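Local coordinates for protein rhamnosidase B (Bacillus sp., PDB 2OKX) that hydrolyses terminal alpha-L-rhamnose residues from alpha-L-rhamnosides, as a member of glycoside hydrolase family 78, at residues S875-K880 with T899-V904; V915-E918 with K924-L927; L927-P932 with V937-P942. All blocks are in the same frame, centred on the assembly; numbering follows the deposited sequence.

Interaction 1 (S875-K880 with T899-V904); sequences SILGVK and TWAEGV
Leu-877 sets both of its methyl branches against the backbone of strand 900-904. CD1 lies 3.7 Å from CA of Glu-902. The same methyl is 4.3 Å from CB of Ala-901, so the fork also meets a side chain. CD2 sits further along the strand, 3.7 Å from Gly-903 CA. The isobutyl group thus spans three successive residues. With CG opposite the backbone N (chi1 -179°), the fork is thrown across to the strand.

Ala-901 and Gly-903 form the surface it rests on. Ala-901 turns its methyl toward the leucine. Gly-903 has no side chain, and that matters here. A CB modelled on Gly-903 would stand 2.9 Å from Leu-877 CD2, which is a clash. The bare main chain lets the leucine settle directly on the strand. Glu-902, between the two, directs its CB away, and its OE1 makes a salt bridge with Arg-540. Putting an alanine in place of Leu-877 would remove both methyls and would probably leave a gap over Ala-901 and Gly-903.

Gly-878 takes a positive phi (106°) where the chain leaves the helix. The carbonyl O of Leu-877 accepts a hydrogen bond from Trp-917 NE1, so both the backbone and the side chain of Leu-877 meet the sheet. Helix 868-876 is the last helix of the chain. Ile-876 packs on Leu-821 of helix 817-833, on the helical side. Strand 900-906 lies between strands 538-541 and 912-921 of the sheet. The contact therefore joins the end of the helical region to the C-terminal beta domain.

Interaction 2 (V915-E918 with K924-L927); sequences VSWE and KLKL
Leu-927 has CG opposite its backbone N (chi1 167°), which carries CD1 over to Val-915 and Trp-917. Val-915 answers with CG1, which its own torsion (chi1 171°) sets beside the carbonyl carbon. Val-915 CG1 and Leu-927 CD1 are 3.6 Å apart. Leu-927 CD1 also sits at the edge of the indole, near its plane, 3.8 Å from Trp-917 CD1. Leu-925 meets the benzene half of the ring obliquely, with its CD2 4.0 Å from Trp-917 CE3.

These strands form an antiparallel beta hairpin, 912-921 with 924-932. Trp-917 and Leu-927 are a non-hydrogen-bonded pair, and their side chains share the buried face. Glu-918 and Lys-926 are the next pair, hydrogen-bonded in both directions. Glu-918 N to Lys-926 O is 3.1 Å, and Lys-926 N to Glu-918 O is 2.9 Å. The Lys-926 carbonyl O also takes a CA-H contact from Trp-917 CA, at 3.0 Å.

The side chains of Glu-918 and Lys-926 lie side by side on the other face and point the same way. The glutamate is extended beyond CG, whereas the lysine bends at chi2 and chi3. Their salt bridge is long, 3.7 Å from Glu-918 OE1 to Lys-926 NZ.

Interaction 3 (L927-P932 with V937-P942); sequences LRIEAP and VNVTLP
Ile-929 reaches straight at Val-939, and the two side chains meet tip to tip. Ile-929 CD1 is 3.5 Å from Val-939 CG2. The isoleucine keeps CG1 beside its backbone N (chi1 -61°), and the next torsion stretches CD1 outward (chi2 165°). Its other branch goes to a different partner. CG2 of Ile-929 lies 4.2 Å from Val-937 CG1. One isoleucine therefore bridges two valines that are two residues apart.

Val-939 is shared in turn. Its CG2 takes Ile-929, while its CG1 faces CD2 of Leu-927 at 3.9 Å, again tip to tip. Leu-927 CD2 also touches Leu-941, with 4.0 Å to its CD2. This last pair meets differently, because the two leucines slide past each other in opposite directions. Leu-941 lies in the loop after strand 936-939. Its CB is not aimed at the other segment, but the end of the side chain comes nearer, through the CD2 branch.

Every contact here is between aliphatic carbons. Glu-930, next to Ile-929, and Asn-938, between the two valines, both direct CB away from the opposite segment, and Asn-938 ND2 bonds to Asp-890 OD2. Val-937 and Ile-929 both also pack on Ile-891 of strand 888-891, which continues the apolar layer onto the neighbouring strand.

Strand segments 927-932 and 937-939 run in nearly opposite directions, at 166°, with axes 10.1 Å apart. That spacing is too wide for backbone pairing and fits two sheets packed face to face. Strand 924-932 belongs to a five-stranded sheet and strand 936-939 to a three-stranded one. Successive strands that meet through side chains in this way form a beta arch, as found in the layered core of a beta sandwich.

How the interactions relate
All three contacts involve the C-terminal beta domain; interaction 1 fastens it to the helical region. Interaction 1 is buried and brings one leucine, close to where helix 868-876 gives way to strand 879-881, onto the sheet. Interactions 2 and 3 are partly buried. Interaction 2 lies within the five-stranded sheet and combines backbone hydrogen bonds with an outer charged pair. Interaction 3 joins that sheet to the three-stranded one by aliphatic packing alone. Interactions 1 and 2 are linked by adjacent strands, with Gly-903 N probably bonded to Val-915 O at 2.9 Å. Interactions 2 and 3 share strand 924-932 and Leu-927, whose two methyls serve one contact each. Interactions 1 and 3 do not touch.

Interaction 1 (S875-K880 with T899-V904)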
# COMPACT_ATOMS: atom_id res chain seq x y z
N SER A 875 4.47 24.81 -13.23
CA SER A 875 5.02 25.12 -14.55
C SER A 875 4.12 25.93 -15.48
O SER A 875 4.61 26.78 -16.22
CB SER A 875 5.42 23.83 -15.26
OG SER A 875 6.56 23.24 -14.66
N ILE A 876 2.82 25.67 -15.43
CA ILE A 876 1.85 26.32 -16.31
C ILE A 876 1.12 27.53 -15.73
O ILE A 876 1.20 28.63 -16.28
CB ILE A 876 0.79 25.28 -16.78
CG1 ILE A 876 1.51 24.01 -17.26
CG2 ILE A 876 -0.08 25.85 -17.88
CD1 ILE A 876 2.50 24.24 -18.38
N LEU A 877 0.40 27.33 -14.63
CA LEU A 877 -0.30 28.45 -14.00
C LEU A 877 0.76 29.51 -13.69
O LEU A 877 0.52 30.71 -13.81
CB LEU A 877 -0.97 28.01 -12.71
CG LEU A 877 -1.76 29.11 -11.99
CD1 LEU A 877 -2.92 29.60 -12.86
CD2 LEU A 877 -2.27 28.55 -10.67
N GLY A 878 1.94 29.04 -13.27
CA GLY A 878 3.05 29.94 -13.00
C GLY A 878 3.45 30.21 -11.56
O GLY A 878 4.26 31.10 -11.31
N VAL A 879 2.92 29.45 -10.60
CA VAL A 879 3.25 29.69 -9.20
C VAL A 879 4.42 28.87 -8.68
O VAL A 879 4.35 27.64 -8.64
CB VAL A 879 2.03 29.40 -8.28
CG1 VAL A 879 2.39 29.70 -6.83
CG2 VAL A 879 0.84 30.24 -8.71
N LYS A 880 5.49 29.55 -8.27
CA LYS A 880 6.67 28.89 -7.74
C LYS A 880 7.16 29.55 -6.46
O LYS A 880 7.08 30.77 -6.31
CB LYS A 880 7.81 28.90 -8.76
CG LYS A 880 7.63 27.95 -9.93
CD LYS A 880 8.87 27.95 -10.80
CE LYS A 880 8.76 26.95 -11.94
NZ LYS A 880 9.99 26.95 -12.77
N THR A 899 -5.87 29.20 -23.42
CA THR A 899 -6.41 30.55 -23.53
C THR A 899 -6.62 31.18 -22.16
O THR A 899 -6.67 32.41 -22.03
CB THR A 899 -7.73 30.58 -24.33
OG1 THR A 899 -8.67 29.68 -23.74
CG2 THR A 899 -7.47 30.17 -25.77
N TRP A 900 -6.75 30.34 -21.14
CA TRP A 900 -6.92 30.81 -19.77
C TRP A 900 -6.61 29.71 -18.78
O TRP A 900 -6.59 28.53 -19.13
CB TRP A 900 -8.35 31.34 -19.52
CG TRP A 900 -9.45 30.31 -19.68
CD1 TRP A 900 -10.15 30.04 -20.82
CD2 TRP A 900 -9.95 29.41 -18.67
NE1 TRP A 900 -11.06 29.02 -20.58
CE2 TRP A 900 -10.95 28.62 -19.28
CE3 TRP A 900 -9.64 29.20 -17.32
CZ2 TRP A 900 -11.65 27.63 -18.58
CZ3 TRP A 900 -10.34 28.21 -16.62
CH2 TRP A 900 -11.33 27.44 -17.26
N ALA A 901 -6.35 30.10 -17.54
CA ALA A 901 -6.07 29.16 -16.46
C ALA A 901 -6.19 29.90 -15.14
O ALA A 901 -6.04 31.12 -15.09
CB ALA A 901 -4.67 28.57 -16.61
N GLU A 902 -6.46 29.16 -14.08
CA GLU A 902 -6.58 29.76 -12.76
C GLU A 902 -6.40 28.68 -11.71
O GLU A 902 -6.65 27.51 -11.96
CB GLU A 902 -7.93 30.46 -12.62
CG GLU A 902 -9.13 29.58 -12.90
CD GLU A 902 -10.34 30.38 -13.30
OE1 GLU A 902 -11.41 30.19 -12.68
OE2 GLU A 902 -10.24 31.19 -14.25
N GLY A 903 -5.95 29.08 -10.53
CA GLY A 903 -5.74 28.10 -9.49
C GLY A 903 -5.36 28.77 -8.19
O GLY A 903 -5.26 30.00 -8.11
N VAL A 904 -5.14 27.94 -7.18
CA VAL A 904 -4.79 28.39 -5.85
C VAL A 904 -3.77 27.43 -5.26
O VAL A 904 -3.93 26.21 -5.37
CB VAL A 904 -6.05 28.40 -4.95
CG1 VAL A 904 -5.69 28.86 -3.53
CG2 VAL A 904 -7.12 29.29 -5.56

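Interaction 2 (V915-E918 with K924-L927)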
# COMPACT_ATOMS: atom_id res chain seq x y z
N VAL A 915 -4.03 32.71 -8.42
CA VAL A 915 -3.63 33.29 -9.70
C VAL A 915 -4.61 32.94 -10.81
O VAL A 915 -5.08 31.81 -10.90
CB VAL A 915 -2.23 32.80 -10.13
CG1 VAL A 915 -1.93 33.24 -11.56
CG2 VAL A 915 -1.17 33.33 -9.17
N SER A 916 -4.93 33.91 -11.65
CA SER A 916 -5.81 33.66 -12.78
C SER A 916 -5.33 34.50 -13.94
O SER A 916 -4.86 35.63 -13.75
CB SER A 916 -7.26 34.03 -12.44
OG SER A 916 -7.42 35.43 -12.34
N TRP A 917 -5.40 33.95 -15.15
CA TRP A 917 -5.01 34.69 -16.32
C TRP A 917 -5.75 34.20 -17.55
O TRP A 917 -6.25 33.08 -17.59
CB TRP A 917 -3.48 34.64 -16.57
CG TRP A 917 -2.81 33.29 -16.50
CD1 TRP A 917 -1.99 32.82 -15.51
CD2 TRP A 917 -2.84 32.26 -17.51
NE1 TRP A 917 -1.50 31.58 -15.83
CE2 TRP A 917 -2.01 31.21 -17.05
CE3 TRP A 917 -3.49 32.12 -18.74
CZ2 TRP A 917 -1.81 30.04 -17.79
CZ3 TRP A 917 -3.29 30.95 -19.48
CH2 TRP A 917 -2.45 29.93 -19.00
N GLU A 918 -5.84 35.07 -18.55
CA GLU A 918 -6.50 34.72 -19.80
C GLU A 918 -6.06 35.71 -20.87
O GLU A 918 -5.75 36.86 -20.56
CB GLU A 918 -8.01 34.77 -19.64
CG GLU A 918 -8.61 36.16 -19.59
CD GLU A 918 -10.11 36.13 -19.38
OE1 GLU A 918 -10.55 35.83 -18.25
OE2 GLU A 918 -10.85 36.38 -20.35
N LYS A 924 -1.66 39.38 -25.63
CA LYS A 924 -1.96 40.19 -24.46
C LYS A 924 -2.75 39.45 -23.39
O LYS A 924 -3.85 38.95 -23.64
CB LYS A 924 -2.73 41.44 -24.90
CG LYS A 924 -2.99 42.44 -23.78
CD LYS A 924 -3.66 43.69 -24.33
CE LYS A 924 -3.97 44.69 -23.22
NZ LYS A 924 -4.53 45.96 -23.75
N LEU A 925 -2.18 39.38 -22.20
CA LEU A 925 -2.80 38.69 -21.07
C LEU A 925 -3.38 39.63 -20.03
O LEU A 925 -2.98 40.79 -19.91
CB LEU A 925 -1.77 37.82 -20.33
CG LEU A 925 -1.34 36.43 -20.76
CD1 LEU A 925 -0.22 35.97 -19.83
CD2 LEU A 925 -2.51 35.46 -20.69
N LYS A 926 -4.33 39.09 -19.27
CA LYS A 926 -4.93 39.79 -18.14
C LYS A 926 -4.53 38.81 -17.04
O LYS A 926 -4.77 37.60 -17.17
CB LYS A 926 -6.45 39.85 -18.27
CG LYS A 926 -7.09 40.77 -17.26
CD LYS A 926 -8.47 40.27 -16.85
CE LYS A 926 -9.38 40.03 -18.04
NZ LYS A 926 -10.71 39.51 -17.61
N LEU A 927 -3.91 39.30 -15.97
CA LEU A 927 -3.46 38.44 -14.89
C LEU A 927 -3.79 39.01 -13.52
O LEU A 927 -3.57 40.19 -13.27
CB LEU A 927 -1.93 38.24 -15.00
CG LEU A 927 -1.16 37.63 -13.82
CD1 LEU A 927 -1.53 36.17 -13.67
CD2 LEU A 927 0.34 37.77 -14.06

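Interaction 3 (L927-P932 with V937-P942)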
# COMPACT_ATOMS: atom_id res chain seq x y z
N LEU A 927 -3.91 39.30 -15.97
CA LEU A 927 -3.46 38.44 -14.89
C LEU A 927 -3.79 39.01 -13.52
O LEU A 927 -3.57 40.19 -13.27
CB LEU A 927 -1.93 38.24 -15.00
CG LEU A 927 -1.16 37.63 -13.82
CD1 LEU A 927 -1.53 36.17 -13.67
CD2 LEU A 927 0.34 37.77 -14.06
N ARG A 928 -4.33 38.17 -12.64
CA ARG A 928 -4.69 38.58 -11.28
C ARG A 928 -3.93 37.68 -10.30
O ARG A 928 -3.86 36.46 -10.48
CB ARG A 928 -6.20 38.43 -11.06
CG ARG A 928 -6.69 38.84 -9.68
CD ARG A 928 -8.13 38.38 -9.45
NE ARG A 928 -8.66 38.79 -8.15
CZ ARG A 928 -9.10 40.01 -7.86
NH1 ARG A 928 -9.08 40.96 -8.79
NH2 ARG A 928 -9.57 40.28 -6.65
N ILE A 929 -3.37 38.30 -9.27
CA ILE A 929 -2.61 37.59 -8.25
C ILE A 929 -3.10 38.06 -6.89
O ILE A 929 -3.23 39.26 -6.64
CB ILE A 929 -1.10 37.93 -8.35
CG1 ILE A 929 -0.55 37.50 -9.71
CG2 ILE A 929 -0.33 37.25 -7.22
CD1 ILE A 929 0.80 38.11 -10.04
N GLU A 930 -3.40 37.12 -6.00
CA GLU A 930 -3.85 37.47 -4.66
C GLU A 930 -3.00 36.70 -3.67
O GLU A 930 -2.84 35.48 -3.79
CB GLU A 930 -5.33 37.13 -4.50
CG GLU A 930 -5.97 37.74 -3.27
CD GLU A 930 -7.49 37.77 -3.34
OE1 GLU A 930 -8.11 38.43 -2.47
OE2 GLU A 930 -8.06 37.14 -4.26
N ALA A 931 -2.44 37.40 -2.69
CA ALA A 931 -1.60 36.75 -1.69
C ALA A 931 -1.52 37.60 -0.43
O ALA A 931 -1.89 38.77 -0.45
CB ALA A 931 -0.21 36.53 -2.26
N PRO A 932 -1.07 37.00 0.69
CA PRO A 932 -0.94 37.74 1.95
C PRO A 932 0.01 38.92 1.75
O PRO A 932 1.00 38.80 1.04
CB PRO A 932 -0.39 36.68 2.90
CG PRO A 932 -1.02 35.42 2.39
CD PRO A 932 -0.82 35.56 0.89
N VAL A 937 6.01 39.41 -4.15
CA VAL A 937 5.65 38.76 -5.40
C VAL A 937 6.44 39.30 -6.58
O VAL A 937 6.44 40.50 -6.84
CB VAL A 937 4.15 38.97 -5.71
CG1 VAL A 937 3.77 38.25 -7.01
CG2 VAL A 937 3.30 38.47 -4.54
N ASN A 938 7.12 38.41 -7.30
CA ASN A 938 7.89 38.79 -8.47
C ASN A 938 7.10 38.31 -9.69
O ASN A 938 6.84 37.11 -9.82
CB ASN A 938 9.27 38.12 -8.45
CG ASN A 938 10.03 38.43 -7.18
OD1 ASN A 938 10.28 39.60 -6.86
ND2 ASN A 938 10.42 37.39 -6.45
N VAL A 939 6.70 39.23 -10.56
CA VAL A 939 5.90 38.87 -11.73
C VAL A 939 6.64 38.96 -13.06
O VAL A 939 7.27 39.98 -13.36
CB VAL A 939 4.65 39.77 -11.85
CG1 VAL A 939 3.76 39.29 -13.00
CG2 VAL A 939 3.88 39.77 -10.54
N THR A 940 6.56 37.90 -13.86
CA THR A 940 7.20 37.87 -15.16
C THR A 940 6.24 37.32 -16.21
O THR A 940 5.90 36.14 -16.19
CB THR A 940 8.45 36.95 -15.18
OG1 THR A 940 9.37 37.34 -14.15
CG2 THR A 940 9.16 37.05 -16.53
N LEU A 941 5.78 38.17 -17.13
CA LEU A 941 4.89 37.69 -18.18
C LEU A 941 5.74 36.85 -19.13
O LEU A 941 6.94 37.11 -19.29
CB LEU A 941 4.26 38.86 -18.92
CG LEU A 941 3.31 39.73 -18.10
CD1 LEU A 941 2.68 40.78 -19.00
CD2 LEU A 941 2.23 38.85 -17.46
N PRO A 942 5.14 35.84 -19.77
CA PRO A 942 5.88 34.98 -20.70
C PRO A 942 6.45 35.72 -21.91
O PRO A 942 5.99 36.81 -22.26
CB PRO A 942 4.85 33.91 -21.08
CG PRO A 942 3.55 34.62 -20.94
CD PRO A 942 3.74 35.41 -19.67